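Local coordinates for protein synaptotagmin IV (Rattus norvegicus, PDB 1W15) that is a synaptotagmin family member that does not bind calcium and is involved in the mobility of neuronal dense core vesicles through its interaction with KIF1A, at residues Asn58-Ala62 / Lys63-Ser67; Gly131-Lys134 / Glu135-Asp138. All coordinates share one frame; numbering follows the deposited sequence. Where two conformers were deposited one is given.

Contact 1 (Asn58-Ala62 / Lys63-Ser67); sequences NLYHA and KKRIS
Arg65 lies across Tyr60 and reaches Asn58 along one face of the beta hairpin that pairs strands 53-61 and 64-70 in this C2B domain. Its CB packs 3.7 Å from Tyr60 CE1, and CG follows over a face of the phenol ring. With CG anti to the backbone N (chi1 -170°), the chain runs on to a bend at chi3 and brings CD beside the amide, 3.3 Å from Asn58 OD1. At the tip, NH1 donates a 3.0 Å hydrogen bond to Asn58 OD1, which lies near the guanidinium plane, although the donor stands above the carbonyl plane. Asn58 ND2 donates to Glu101 OE1, which Tyr60 OH shares, and the bonds at OD1 and ND2 together set the amide's rotation. An alanine in place of Asn58 would probably leave Arg65 NH1 without this acceptor and free the guanidinium to swing. On the other face, Leu59 CD2 meets Ile66 CD1 at 3.6 Å. A type II' turn from His61 to Lys64 closes the hairpin, and a classic bulge sets Ile66 and Ser67 both against Leu59, whose O takes a 2.8 Å bond from Ile66 N and a weak one from Ser67 N. Accepting from Arg65 and donating to Glu101, the single Asn58 amide links strand 64-70 to strand 98-106.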
ATOM      1  N   ASN A  58       4.440 -17.970   6.325  1.00 35.08           N
ATOM      2  CA  ASN A  58       3.725 -19.060   7.016  1.00 34.22           C
ATOM      3  C   ASN A  58       3.118 -18.491   8.287  1.00 34.90           C
ATOM      4  O   ASN A  58       3.796 -17.770   8.998  1.00 36.96           O
ATOM      5  CB  ASN A  58       4.694 -20.213   7.357  1.00 34.12           C
ATOM      6  CG  ASN A  58       5.189 -20.944   6.122  1.00 35.67           C
ATOM      7  OD1 ASN A  58       4.407 -21.170   5.202  1.00 36.24           O
ATOM      8  ND2 ASN A  58       6.486 -21.318   6.081  1.00 36.58           N
ATOM      9  N   LEU A  59       1.884 -18.880   8.610  1.00 33.58           N
ATOM     10  CA  LEU A  59       1.219 -18.438   9.831  1.00 34.10           C
ATOM     11  C   LEU A  59       1.077 -19.655  10.731  1.00 35.50           C
ATOM     12  O   LEU A  59       0.623 -20.704  10.268  1.00 34.09           O
ATOM     13  CB  LEU A  59      -0.182 -17.934   9.477  1.00 34.13           C
ATOM     14  CG  LEU A  59      -0.986 -17.351  10.638  1.00 35.34           C
ATOM     15  CD1 LEU A  59      -0.454 -15.996  11.010  1.00 35.21           C
ATOM     16  CD2 LEU A  59      -2.460 -17.259  10.285  1.00 34.79           C
ATOM     17  N   TYR A  60       1.477 -19.512  12.005  1.00 36.41           N
ATOM     18  CA  TYR A  60       1.474 -20.636  12.967  1.00 37.09           C
ATOM     19  C   TYR A  60       0.544 -20.280  14.100  1.00 39.31           C
ATOM     20  O   TYR A  60       0.586 -19.143  14.597  1.00 37.90           O
ATOM     21  CB  TYR A  60       2.852 -20.820  13.565  1.00 37.07           C
ATOM     22  CG  TYR A  60       3.822 -21.337  12.525  1.00 38.12           C
ATOM     23  CD1 TYR A  60       3.880 -22.714  12.232  1.00 39.20           C
ATOM     24  CD2 TYR A  60       4.646 -20.453  11.811  1.00 37.98           C
ATOM     25  CE1 TYR A  60       4.750 -23.226  11.231  1.00 39.37           C
ATOM     26  CE2 TYR A  60       5.533 -20.953  10.845  1.00 35.79           C
ATOM     27  CZ  TYR A  60       5.569 -22.338  10.556  1.00 37.79           C
ATOM     28  OH  TYR A  60       6.442 -22.815   9.574  1.00 39.45           O
ATOM     29  N   HIS A  61      -0.243 -21.259  14.523  1.00 41.14           N
ATOM     30  CA  HIS A  61      -0.965 -21.179  15.818  1.00 42.72           C
ATOM     31  C   HIS A  61      -0.320 -22.176  16.782  1.00 43.93           C
ATOM     32  O   HIS A  61      -0.429 -23.385  16.601  1.00 43.99           O
ATOM     33  CB  HIS A  61      -2.423 -21.508  15.576  1.00 43.07           C
ATOM     34  CG  HIS A  61      -3.293 -21.304  16.780  1.00 47.15           C
ATOM     35  ND1 HIS A  61      -4.604 -21.739  16.830  1.00 49.58           N
ATOM     36  CD2 HIS A  61      -3.044 -20.707  17.972  1.00 49.94           C
ATOM     37  CE1 HIS A  61      -5.120 -21.419  18.005  1.00 51.64           C
ATOM     38  NE2 HIS A  61      -4.195 -20.796  18.716  1.00 49.74           N
ATOM     39  N   ALA A  62       0.394 -21.653  17.765  1.00 45.25           N
ATOM     40  CA  ALA A  62       1.318 -22.441  18.557  1.00 47.91           C
ATOM     41  C   ALA A  62       2.348 -23.015  17.554  1.00 48.96           C
ATOM     42  O   ALA A  62       3.074 -22.250  16.877  1.00 49.21           O
ATOM     43  CB  ALA A  62       0.565 -23.547  19.337  1.00 47.59           C
ATOM     44  N   LYS A  63       2.413 -24.326  17.406  1.00 49.57           N
ATOM     45  CA  LYS A  63       3.462 -24.827  16.508  1.00 48.44           C
ATOM     46  C   LYS A  63       2.879 -25.442  15.257  1.00 46.75           C
ATOM     47  O   LYS A  63       3.583 -26.104  14.494  1.00 46.85           O
ATOM     48  CB  LYS A  63       4.368 -25.795  17.252  1.00 49.67           C
ATOM     49  CG  LYS A  63       5.334 -25.094  18.189  1.00 53.64           C
ATOM     50  CD  LYS A  63       6.144 -26.149  18.909  1.00 61.13           C
ATOM     51  CE  LYS A  63       6.746 -25.616  20.210  1.00 65.98           C
ATOM     52  NZ  LYS A  63       7.774 -24.569  19.952  1.00 69.49           N
ATOM     53  N   LYS A  64       1.596 -25.219  15.033  1.00 43.36           N
ATOM     54  CA  LYS A  64       0.945 -25.791  13.871  1.00 42.77           C
ATOM     55  C   LYS A  64       0.806 -24.716  12.781  1.00 40.88           C
ATOM     56  O   LYS A  64       0.232 -23.661  13.036  1.00 38.74           O
ATOM     57  CB  LYS A  64      -0.443 -26.331  14.267  1.00 43.42           C
ATOM     58  CG  LYS A  64      -1.372 -26.618  13.085  1.00 47.84           C
ATOM     59  CD  LYS A  64      -2.682 -27.261  13.555  1.00 55.98           C
ATOM     60  CE  LYS A  64      -3.818 -27.049  12.541  1.00 59.79           C
ATOM     61  NZ  LYS A  64      -5.128 -26.787  13.235  1.00 61.91           N
ATOM     62  N   ARG A  65       1.296 -24.991  11.575  1.00 39.23           N
ATOM     63  CA  ARG A  65       1.067 -24.061  10.467  1.00 39.75           C
ATOM     64  C   ARG A  65      -0.410 -24.071  10.083  1.00 39.94           C
ATOM     65  O   ARG A  65      -0.976 -25.113   9.729  1.00 38.80           O
ATOM     66  CB  ARG A  65       1.902 -24.385   9.236  1.00 39.71           C
ATOM     67  CG  ARG A  65       1.809 -23.246   8.234  1.00 40.96           C
ATOM     68  CD  ARG A  65       2.737 -23.338   7.047  1.00 41.94           C
ATOM     69  NE  ARG A  65       2.557 -24.584   6.307  1.00 45.95           N
ATOM     70  CZ  ARG A  65       3.219 -24.910   5.203  1.00 47.18           C
ATOM     71  NH1 ARG A  65       4.105 -24.082   4.669  1.00 45.08           N
ATOM     72  NH2 ARG A  65       2.999 -26.086   4.624  1.00 47.83           N
ATOM     73  N   ILE A  66      -1.051 -22.920  10.155  1.00 39.12           N
ATOM     74  CA  ILE A  66      -2.462 -22.893   9.794  1.00 38.65           C
ATOM     75  C   ILE A  66      -2.721 -22.174   8.452  1.00 38.56           C
ATOM     76  O   ILE A  66      -3.818 -22.235   7.934  1.00 39.16           O
ATOM     77  CB  ILE A  66      -3.271 -22.279  10.916  1.00 38.46           C
ATOM     78  CG1 ILE A  66      -2.746 -20.860  11.216  1.00 37.84           C
ATOM     79  CG2 ILE A  66      -3.280 -23.219  12.172  1.00 38.61           C
ATOM     80  CD1 ILE A  66      -3.780 -20.037  12.078  1.00 38.43           C
ATOM     81  N   SER A  67      -1.738 -21.488   7.894  1.00 38.14           N
ATOM     82  CA  SER A  67      -1.936 -20.856   6.590  1.00 37.75           C
ATOM     83  C   SER A  67      -0.600 -20.562   5.971  1.00 38.50           C
ATOM     84  O   SER A  67       0.391 -20.464   6.698  1.00 37.43           O
ATOM     85  CB  SER A  67      -2.739 -19.553   6.757  1.00 37.93           C
ATOM     86  OG  SER A  67      -3.057 -18.986   5.484  1.00 39.64           O
TER

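Contact 2 (Gly131-Lys134 / Glu135-Asp138); sequences GHWK and EICD
Trp133 and Cys137 meet one turn apart on helix 128-138 of the C2 beta-sandwich, in a sulfur-aromatic contact. The sulfur sits over the face of the five-membered ring, 26° off its normal, with SG 3.9 Å from Trp133 NE1. Beside it, in the conformer described of the two deposited for Ile136, CD1 lies between two rings, 3.5 Å from His132 CD2 and 3.8 Å from Trp133 CE3. Both aromatic side chains leave the helix with CG anti to the backbone N (chi1 -160° in Trp133), which lays both rings against the sandwich. Helical hydrogen bonds hold this spacing: Ile136 N to His132 O is 3.0 Å long and nearly straight, at 169°. Farther out, Leu23 of strand 18-26 packs against His132, Trp133 and Ile136. The imidazole is gripped at both nitrogens, by His148 NE2 at ND1 and by the carbonyl of Ile144 at NE2, while its ring meets that of His148. Glu135 adds a salt bridge to Lys146, so the helix is tied to strand 144-149 by charge as well as by packing. On the exposed side, the extended Lys134 chain bends at chi4 and delivers NZ to the syn lone pair of Asp138 OD2, at 2.7 Å.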
ATOM      1  N   GLY A 131       9.601  -6.944  19.064  1.00 42.21           N
ATOM      2  CA  GLY A 131       9.079  -5.571  19.301  1.00 40.06           C
ATOM      3  C   GLY A 131       7.999  -5.181  18.292  1.00 38.51           C
ATOM      4  O   GLY A 131       7.048  -4.459  18.600  1.00 37.75           O
ATOM      5  N   HIS A 132       8.160  -5.649  17.058  1.00 37.93           N
ATOM      6  CA  HIS A 132       7.194  -5.349  16.007  1.00 37.99           C
ATOM      7  C   HIS A 132       5.863  -6.036  16.369  1.00 37.46           C
ATOM      8  O   HIS A 132       4.812  -5.420  16.326  1.00 34.74           O
ATOM      9  CB  HIS A 132       7.729  -5.829  14.635  1.00 36.71           C
ATOM     10  CG  HIS A 132       6.956  -5.280  13.462  1.00 37.85           C
ATOM     11  ND1 HIS A 132       7.363  -5.450  12.147  1.00 36.01           N
ATOM     12  CD2 HIS A 132       5.791  -4.583  13.402  1.00 37.46           C
ATOM     13  CE1 HIS A 132       6.495  -4.872  11.333  1.00 36.35           C
ATOM     14  NE2 HIS A 132       5.531  -4.328  12.067  1.00 38.34           N
ATOM     15  N   TRP A 133       5.946  -7.314  16.779  1.00 36.56           N
ATOM     16  CA  TRP A 133       4.739  -8.036  17.223  1.00 37.05           C
ATOM     17  C   TRP A 133       4.054  -7.393  18.444  1.00 35.88           C
ATOM     18  O   TRP A 133       2.832  -7.316  18.503  1.00 33.74           O
ATOM     19  CB  TRP A 133       5.083  -9.463  17.576  1.00 37.37           C
ATOM     20  CG  TRP A 133       3.901 -10.394  17.576  1.00 37.96           C
ATOM     21  CD1 TRP A 133       3.309 -11.008  18.681  1.00 38.41           C
ATOM     22  CD2 TRP A 133       3.157 -10.834  16.434  1.00 38.13           C
ATOM     23  NE1 TRP A 133       2.290 -11.829  18.256  1.00 37.53           N
ATOM     24  CE2 TRP A 133       2.166 -11.733  16.893  1.00 38.07           C
ATOM     25  CE3 TRP A 133       3.242 -10.576  15.057  1.00 38.92           C
ATOM     26  CZ2 TRP A 133       1.261 -12.362  16.029  1.00 38.78           C
ATOM     27  CZ3 TRP A 133       2.341 -11.211  14.192  1.00 39.20           C
ATOM     28  CH2 TRP A 133       1.361 -12.093  14.690  1.00 39.87           C
ATOM     29  N   LYS A 134       4.841  -6.965  19.420  1.00 35.86           N
ATOM     30  CA  LYS A 134       4.270  -6.255  20.588  1.00 36.26           C
ATOM     31  C   LYS A 134       3.442  -5.012  20.171  1.00 36.19           C
ATOM     32  O   LYS A 134       2.352  -4.726  20.717  1.00 33.18           O
ATOM     33  CB  LYS A 134       5.370  -5.888  21.580  1.00 37.13           C
ATOM     34  CG  LYS A 134       4.813  -5.053  22.747  1.00 39.33           C
ATOM     35  CD  LYS A 134       5.659  -5.040  23.987  1.00 41.16           C
ATOM     36  CE  LYS A 134       5.233  -3.867  24.910  1.00 41.99           C
ATOM     37  NZ  LYS A 134       3.781  -3.917  25.438  1.00 40.64           N
ATOM     38  N   GLU A 135       3.983  -4.278  19.200  1.00 35.60           N
ATOM     39  CA  GLU A 135       3.393  -3.023  18.751  1.00 37.37           C
ATOM     40  C   GLU A 135       2.062  -3.328  18.033  1.00 37.11           C
ATOM     41  O   GLU A 135       1.046  -2.658  18.294  1.00 36.68           O
ATOM     42  CB  GLU A 135       4.382  -2.245  17.866  1.00 37.76           C
ATOM     43  CG  GLU A 135       4.076  -0.754  17.770  1.00 46.21           C
ATOM     44  CD  GLU A 135       5.123   0.036  16.977  1.00 50.20           C
ATOM     45  OE1 GLU A 135       6.271  -0.437  16.856  1.00 51.72           O
ATOM     46  OE2 GLU A 135       4.789   1.145  16.486  1.00 55.02           O
ATOM     47  N   ILE A 136       2.085  -4.370  17.179  0.50 37.65           N
ATOM     48  CA  ILE A 136       0.922  -4.971  16.469  0.50 38.71           C
ATOM     49  C   ILE A 136      -0.264  -5.359  17.418  0.50 40.98           C
ATOM     50  O   ILE A 136      -1.501  -5.089  17.107  0.50 42.60           O
ATOM     51  CB  ILE A 136       1.401  -6.238  15.655  0.50 39.06           C
ATOM     52  CG1 ILE A 136       2.204  -5.828  14.399  0.50 38.94           C
ATOM     53  CG2 ILE A 136       0.247  -7.158  15.282  0.50 39.30           C
ATOM     54  CD1 ILE A 136       3.217  -6.906  13.953  0.50 33.58           C
ATOM     55  N   CYS A 137       0.106  -5.955  18.559  1.00 38.49           N
ATOM     56  CA  CYS A 137      -0.840  -6.316  19.603  1.00 37.93           C
ATOM     57  C   CYS A 137      -1.249  -5.116  20.441  1.00 36.33           C
ATOM     58  O   CYS A 137      -2.391  -5.022  20.901  1.00 35.49           O
ATOM     59  CB  CYS A 137      -0.242  -7.388  20.490  1.00 37.21           C
ATOM     60  SG  CYS A 137       0.089  -8.917  19.598  1.00 41.16           S
ATOM     61  N   ASP A 138      -0.326  -4.187  20.655  1.00 38.10           N
ATOM     62  CA  ASP A 138      -0.651  -2.974  21.444  1.00 38.54           C
ATOM     63  C   ASP A 138      -1.525  -1.971  20.668  1.00 39.31           C
ATOM     64  O   ASP A 138      -2.250  -1.187  21.294  1.00 39.38           O
ATOM     65  CB  ASP A 138       0.608  -2.260  21.968  1.00 37.71           C
ATOM     66  CG  ASP A 138       1.299  -3.019  23.103  1.00 39.16           C
ATOM     67  OD1 ASP A 138       0.727  -3.980  23.687  1.00 41.62           O
ATOM     68  OD2 ASP A 138       2.456  -2.737  23.428  1.00 42.04           O
TER

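Overall arrangement
Contacts 1 and 2 follow one another along the chain and do not touch: their centres are 18 Å apart and their nearest atoms about 6 Å. Strand 98-106 connects them, since Val100 and Ile98 pack against both Leu59 and Trp133. Contact 1 closes the edge hairpin of one sheet, whereas contact 2 folds the helix against both sheets of the sandwich. Neither supplies a residue to the calcium site formed by Asp52, Asp106, Ser107 and Glu108. The bound ions nonetheless differ in their proximity: the side chain of Ser67 in contact 1 comes about 3 Å from a sodium ion, while that of Cys137 in contact 2 stays about 10 Å from a calcium ion.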